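Local coordinates for protein putative HTH-type transcriptional regulator ybaQ (Escherichia coli, PDB 2EBY) that probably binds DNA as a helix-turn-helix transcriptional regulator of the VapA/VapI family, at residues L30-L44 and T53-T65. Residues are numbered along the deposited sequence; the frame is centred on the assembly and turned at random.
Sequences LAELLHVHRNSVSAL and TEMAFRLAKVFDT. With SO4 (sulfate ion), chain C.
Leu34 fits as a knob into a hole on helix 53-63 formed by Met55, Arg58, Leu59 and Val62. Leu34 CD2 does most of the work, lying 3.6 Å from Leu59 CD2 and meeting Val62 CG2 and the CB of Arg58 as well. Its CD1 branch turns to the sulfur of Met55, with the two side chains at about a right angle. Beside this knob, Leu30 CD1 comes within 3.7 Å of Phe63 CZ and also touches Val62 CG1. Val62 CG1 in turn lies over the centre of the Phe63 ring, 3.9 Å above its plane. From helix 38-44, Leu44 meets Leu59 tip to tip, CD2 to CD1 at 4.0 Å. Met55 bends at chi2 and chi3, which brings its CE up to Val36 CG1 and Ser40 CB.

Arg58 borders this apolar layer on the side that meets the second subunit. Its chain runs extended from CG to NE, and Arg58 NH1 gives a weak hydrogen bond of 2.8 Å to Leu34 O, just before His35 turns to positive phi. Val36 CG1 lies over one face of the guanidinium, nearer the border of the group than its middle. Arg58 NH2 makes a salt bridge of 2.8 Å to Glu54 OE2, one turn earlier, and a second to Glu91 of the second subunit. With an alanine here, Glu54 and Glu91 of the second subunit would probably lose their positive mate, and Leu34 O its weak bond from this side chain.

Helices 30-34 and 38-44 belong to the predicted helix-turn-helix motif, and helix 53-63 packs across both, at 105° and 100°. His37 caps helix 38-44 by accepting from Asn39 N in its ring plane. Helix 11-20 adds Leu15 against Leu30 and Phe63, while Trp70 of helix 67-83 packs on Leu59.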
loop_
_atom_site.group_PDB
_atom_site.type_symbol
_atom_site.label_atom_id
_atom_site.label_comp_id
_atom_site.label_asym_id
_atom_site.label_seq_id
_atom_site.Cartn_x
_atom_site.Cartn_y
_atom_site.Cartn_z
ATOM N N LEU A 30 13.986 -20.596 0.603
ATOM C CA LEU A 30 13.293 -19.505 -0.070
ATOM C C LEU A 30 14.118 -18.227 0.063
ATOM O O LEU A 30 14.244 -17.460 -0.892
ATOM C CB LEU A 30 11.903 -19.275 0.535
ATOM C CG LEU A 30 11.162 -18.067 -0.065
ATOM C CD1 LEU A 30 10.913 -18.315 -1.551
ATOM C CD2 LEU A 30 9.845 -17.825 0.662
ATOM N N ALA A 31 14.684 -18.007 1.247
ATOM C CA ALA A 31 15.489 -16.815 1.485
ATOM C C ALA A 31 16.614 -16.684 0.469
ATOM O O ALA A 31 16.824 -15.613 -0.092
ATOM C CB ALA A 31 16.062 -16.831 2.908
ATOM N N GLU A 32 17.335 -17.774 0.227
ATOM C CA GLU A 32 18.446 -17.746 -0.720
ATOM C C GLU A 32 17.963 -17.548 -2.158
ATOM O O GLU A 32 18.675 -16.984 -2.989
ATOM C CB GLU A 32 19.281 -19.024 -0.579
ATOM C CG GLU A 32 19.646 -19.309 0.880
ATOM C CD GLU A 32 20.716 -20.374 1.049
ATOM O OE1 GLU A 32 21.912 -20.059 0.867
ATOM O OE2 GLU A 32 20.357 -21.532 1.364
ATOM N N LEU A 33 16.751 -18.008 -2.444
ATOM C CA LEU A 33 16.174 -17.826 -3.769
ATOM C C LEU A 33 15.790 -16.350 -3.943
ATOM O O LEU A 33 16.123 -15.722 -4.950
ATOM C CB LEU A 33 14.929 -18.704 -3.950
ATOM C CG LEU A 33 15.127 -20.211 -4.149
ATOM C CD1 LEU A 33 13.783 -20.934 -4.273
ATOM C CD2 LEU A 33 15.955 -20.421 -5.404
ATOM N N LEU A 34 15.092 -15.800 -2.954
ATOM C CA LEU A 34 14.662 -14.401 -2.991
ATOM C C LEU A 34 15.864 -13.485 -2.805
ATOM O O LEU A 34 15.795 -12.290 -3.085
ATOM C CB LEU A 34 13.645 -14.119 -1.870
ATOM C CG LEU A 34 12.318 -14.890 -1.821
ATOM C CD1 LEU A 34 11.671 -14.735 -0.449
ATOM C CD2 LEU A 34 11.391 -14.387 -2.901
ATOM N N HIS A 35 16.963 -14.065 -2.334
ATOM C CA HIS A 35 18.190 -13.324 -2.066
ATOM C C HIS A 35 17.989 -12.266 -0.972
ATOM O O HIS A 35 18.477 -11.136 -1.065
ATOM C CB HIS A 35 18.723 -12.655 -3.335
ATOM C CG HIS A 35 20.064 -12.011 -3.145
ATOM N ND1 HIS A 35 20.455 -10.888 -3.842
ATOM C CD2 HIS A 35 21.091 -12.323 -2.323
ATOM C CE1 HIS A 35 21.670 -10.534 -3.450
ATOM N NE2 HIS A 35 22.077 -11.390 -2.529
ATOM N N VAL A 36 17.257 -12.643 0.068
ATOM C CA VAL A 36 17.010 -11.762 1.204
ATOM C C VAL A 36 17.430 -12.555 2.435
ATOM O O VAL A 36 17.654 -13.762 2.343
ATOM C CB VAL A 36 15.510 -11.378 1.325
ATOM C CG1 VAL A 36 15.068 -10.595 0.085
ATOM C CG2 VAL A 36 14.665 -12.634 1.503
ATOM N N HIS A 37 17.544 -11.891 3.580
ATOM C CA HIS A 37 17.938 -12.577 4.803
ATOM C C HIS A 37 16.793 -13.476 5.252
ATOM O O HIS A 37 15.627 -13.181 4.997
ATOM C CB HIS A 37 18.270 -11.556 5.900
ATOM C CG HIS A 37 18.899 -12.163 7.119
ATOM N ND1 HIS A 37 18.217 -13.008 7.961
ATOM C CD2 HIS A 37 20.162 -12.077 7.607
ATOM C CE1 HIS A 37 19.033 -13.427 8.920
ATOM N NE2 HIS A 37 20.217 -12.874 8.723
ATOM N N ARG A 38 17.132 -14.587 5.898
ATOM C CA ARG A 38 16.132 -15.519 6.398
ATOM C C ARG A 38 15.124 -14.788 7.277
ATOM O O ARG A 38 13.940 -15.110 7.264
ATOM C CB ARG A 38 16.780 -16.628 7.228
ATOM C CG ARG A 38 15.754 -17.436 8.024
ATOM C CD ARG A 38 16.378 -18.371 9.056
ATOM N NE ARG A 38 15.552 -19.564 9.248
ATOM C CZ ARG A 38 14.359 -19.571 9.834
ATOM N NH1 ARG A 38 13.834 -18.446 10.306
ATOM N NH2 ARG A 38 13.680 -20.705 9.932
ATOM N N ASN A 39 15.601 -13.814 8.053
ATOM C CA ASN A 39 14.733 -13.056 8.950
ATOM C C ASN A 39 13.654 -12.241 8.230
ATOM O O ASN A 39 12.573 -12.044 8.769
ATOM C CB ASN A 39 15.581 -12.168 9.873
ATOM C CG ASN A 39 16.367 -12.982 10.911
ATOM O OD1 ASN A 39 16.302 -14.215 10.926
ATOM N ND2 ASN A 39 17.113 -12.295 11.775
ATOM N N SER A 40 13.930 -11.769 7.016
ATOM C CA SER A 40 12.903 -11.028 6.270
ATOM C C SER A 40 11.747 -11.966 5.918
ATOM O O SER A 40 10.584 -11.598 6.044
ATOM C CB SER A 40 13.455 -10.448 4.960
ATOM O OG SER A 40 14.408 -9.436 5.196
ATOM N N VAL A 41 12.079 -13.168 5.451
ATOM C CA VAL A 41 11.068 -14.144 5.077
ATOM C C VAL A 41 10.248 -14.524 6.304
ATOM O O VAL A 41 9.015 -14.597 6.250
ATOM C CB VAL A 41 11.714 -15.416 4.474
ATOM C CG1 VAL A 41 10.640 -16.432 4.128
ATOM C CG2 VAL A 41 12.525 -15.055 3.238
ATOM N N SER A 42 10.936 -14.753 7.419
ATOM C CA SER A 42 10.256 -15.116 8.651
ATOM C C SER A 42 9.327 -13.994 9.118
ATOM O O SER A 42 8.234 -14.258 9.615
ATOM C CB SER A 42 11.274 -15.440 9.748
ATOM O OG SER A 42 10.615 -15.722 10.976
ATOM N N ALA A 43 9.758 -12.745 8.962
ATOM C CA ALA A 43 8.931 -11.611 9.367
ATOM C C ALA A 43 7.719 -11.468 8.449
ATOM O O ALA A 43 6.657 -11.037 8.884
ATOM C CB ALA A 43 9.744 -10.328 9.351
ATOM N N LEU A 44 7.889 -11.801 7.175
ATOM C CA LEU A 44 6.786 -11.717 6.229
ATOM C C LEU A 44 5.740 -12.754 6.608
ATOM O O LEU A 44 4.563 -12.449 6.722
ATOM C CB LEU A 44 7.276 -11.984 4.804
ATOM C CG LEU A 44 6.169 -12.081 3.747
ATOM C CD1 LEU A 44 5.347 -10.799 3.748
ATOM C CD2 LEU A 44 6.779 -12.330 2.378
ATOM N N THR A 53 6.427 -3.688 -1.905
ATOM C CA THR A 53 6.352 -3.783 -3.361
ATOM C C THR A 53 7.547 -4.575 -3.897
ATOM O O THR A 53 7.389 -5.464 -4.739
ATOM C CB THR A 53 6.343 -2.380 -4.020
ATOM O OG1 THR A 53 5.303 -1.585 -3.440
ATOM C CG2 THR A 53 6.054 -2.491 -5.506
ATOM N N GLU A 54 8.739 -4.249 -3.409
ATOM C CA GLU A 54 9.948 -4.944 -3.845
ATOM C C GLU A 54 9.873 -6.432 -3.521
ATOM O O GLU A 54 10.188 -7.269 -4.367
ATOM C CB GLU A 54 11.200 -4.346 -3.187
ATOM C CG GLU A 54 12.508 -4.928 -3.726
ATOM C CD GLU A 54 13.749 -4.337 -3.068
ATOM O OE1 GLU A 54 13.792 -3.106 -2.877
ATOM O OE2 GLU A 54 14.692 -5.099 -2.758
ATOM N N MET A 55 9.463 -6.772 -2.302
ATOM C CA MET A 55 9.364 -8.185 -1.951
ATOM C C MET A 55 8.376 -8.879 -2.874
ATOM O O MET A 55 8.563 -10.040 -3.214
ATOM C CB MET A 55 8.913 -8.386 -0.501
ATOM C CG MET A 55 8.711 -9.867 -0.101
ATOM S SD MET A 55 10.208 -10.919 -0.115
ATOM C CE MET A 55 10.956 -10.370 1.412
ATOM N N ALA A 56 7.320 -8.166 -3.259
ATOM C CA ALA A 56 6.300 -8.719 -4.148
ATOM C C ALA A 56 6.926 -9.071 -5.492
ATOM O O ALA A 56 6.592 -10.089 -6.083
ATOM C CB ALA A 56 5.162 -7.717 -4.344
ATOM N N PHE A 57 7.831 -8.220 -5.970
ATOM C CA PHE A 57 8.535 -8.480 -7.231
ATOM C C PHE A 57 9.391 -9.745 -7.114
ATOM O O PHE A 57 9.461 -10.544 -8.046
ATOM C CB PHE A 57 9.465 -7.321 -7.597
ATOM C CG PHE A 57 8.818 -6.231 -8.417
ATOM C CD1 PHE A 57 7.829 -5.415 -7.877
ATOM C CD2 PHE A 57 9.240 -5.999 -9.728
ATOM C CE1 PHE A 57 7.272 -4.381 -8.626
ATOM C CE2 PHE A 57 8.691 -4.970 -10.487
ATOM C CZ PHE A 57 7.703 -4.155 -9.938
ATOM N N ARG A 58 10.057 -9.911 -5.972
ATOM C CA ARG A 58 10.922 -11.074 -5.758
ATOM C C ARG A 58 10.104 -12.362 -5.724
ATOM O O ARG A 58 10.475 -13.362 -6.335
ATOM C CB ARG A 58 11.707 -10.926 -4.452
ATOM C CG ARG A 58 12.754 -9.818 -4.450
ATOM C CD ARG A 58 13.280 -9.630 -3.040
ATOM N NE ARG A 58 14.196 -8.507 -2.919
ATOM C CZ ARG A 58 15.463 -8.528 -3.316
ATOM N NH1 ARG A 58 15.968 -9.624 -3.862
ATOM N NH2 ARG A 58 16.226 -7.456 -3.161
ATOM N N LEU A 59 8.984 -12.324 -5.010
ATOM C CA LEU A 59 8.110 -13.476 -4.908
ATOM C C LEU A 59 7.516 -13.818 -6.277
ATOM O O LEU A 59 7.430 -14.989 -6.652
ATOM C CB LEU A 59 7.003 -13.187 -3.895
ATOM C CG LEU A 59 7.460 -13.072 -2.440
ATOM C CD1 LEU A 59 6.320 -12.543 -1.575
ATOM C CD2 LEU A 59 7.933 -14.443 -1.949
ATOM N N ALA A 60 7.109 -12.793 -7.019
ATOM C CA ALA A 60 6.543 -12.987 -8.348
ATOM C C ALA A 60 7.536 -13.765 -9.205
ATOM O O ALA A 60 7.166 -14.707 -9.909
ATOM C CB ALA A 60 6.256 -11.647 -8.998
ATOM N N LYS A 61 8.801 -13.361 -9.128
ATOM C CA LYS A 61 9.862 -13.999 -9.901
ATOM C C LYS A 61 10.109 -15.452 -9.479
ATOM O O LYS A 61 10.143 -16.348 -10.322
ATOM C CB LYS A 61 11.148 -13.168 -9.785
ATOM C CG LYS A 61 12.382 -13.767 -10.450
ATOM C CD LYS A 61 12.260 -13.827 -11.960
ATOM C CE LYS A 61 13.511 -14.443 -12.593
ATOM N NZ LYS A 61 14.748 -13.637 -12.364
ATOM N N VAL A 62 10.254 -15.685 -8.177
ATOM C CA VAL A 62 10.503 -17.025 -7.654
ATOM C C VAL A 62 9.360 -18.013 -7.891
ATOM O O VAL A 62 9.595 -19.182 -8.204
ATOM C CB VAL A 62 10.816 -16.984 -6.120
ATOM C CG1 VAL A 62 10.819 -18.385 -5.540
ATOM C CG2 VAL A 62 12.172 -16.324 -5.877
ATOM N N PHE A 63 8.124 -17.556 -7.756
ATOM C CA PHE A 63 7.001 -18.468 -7.932
ATOM C C PHE A 63 6.242 -18.325 -9.244
ATOM O O PHE A 63 5.209 -18.955 -9.437
ATOM C CB PHE A 63 6.038 -18.337 -6.749
ATOM C CG PHE A 63 6.632 -18.768 -5.441
ATOM C CD1 PHE A 63 6.960 -20.100 -5.217
ATOM C CD2 PHE A 63 6.875 -17.841 -4.433
ATOM C CE1 PHE A 63 7.523 -20.503 -4.004
ATOM C CE2 PHE A 63 7.439 -18.235 -3.216
ATOM C CZ PHE A 63 7.762 -19.567 -3.003
ATOM N N ASP A 64 6.758 -17.496 -10.140
ATOM C CA ASP A 64 6.136 -17.286 -11.437
ATOM C C ASP A 64 4.680 -16.842 -11.343
ATOM O O ASP A 64 3.783 -17.489 -11.880
ATOM C CB ASP A 64 6.255 -18.563 -12.271
ATOM C CG ASP A 64 5.879 -18.351 -13.728
ATOM O OD1 ASP A 64 6.231 -17.294 -14.296
ATOM O OD2 ASP A 64 5.243 -19.256 -14.307
ATOM N N THR A 65 4.453 -15.736 -10.643
ATOM C CA THR A 65 3.115 -15.180 -10.489
ATOM C C THR A 65 3.214 -13.722 -10.899
ATOM O O THR A 65 4.255 -13.278 -11.383
ATOM C CB THR A 65 2.632 -15.203 -9.025
ATOM O OG1 THR A 65 3.386 -14.254 -8.262
ATOM C CG2 THR A 65 2.805 -16.587 -8.431
HETATM S S SO4 C . 6.435 -0.068 -0.250
HETATM O O1 SO4 C . 6.668 0.476 -1.627
HETATM O O2 SO4 C . 5.875 -1.443 -0.373
HETATM O O3 SO4 C . 7.734 -0.207 0.515
HETATM O O4 SO4 C . 5.477 0.862 0.475
#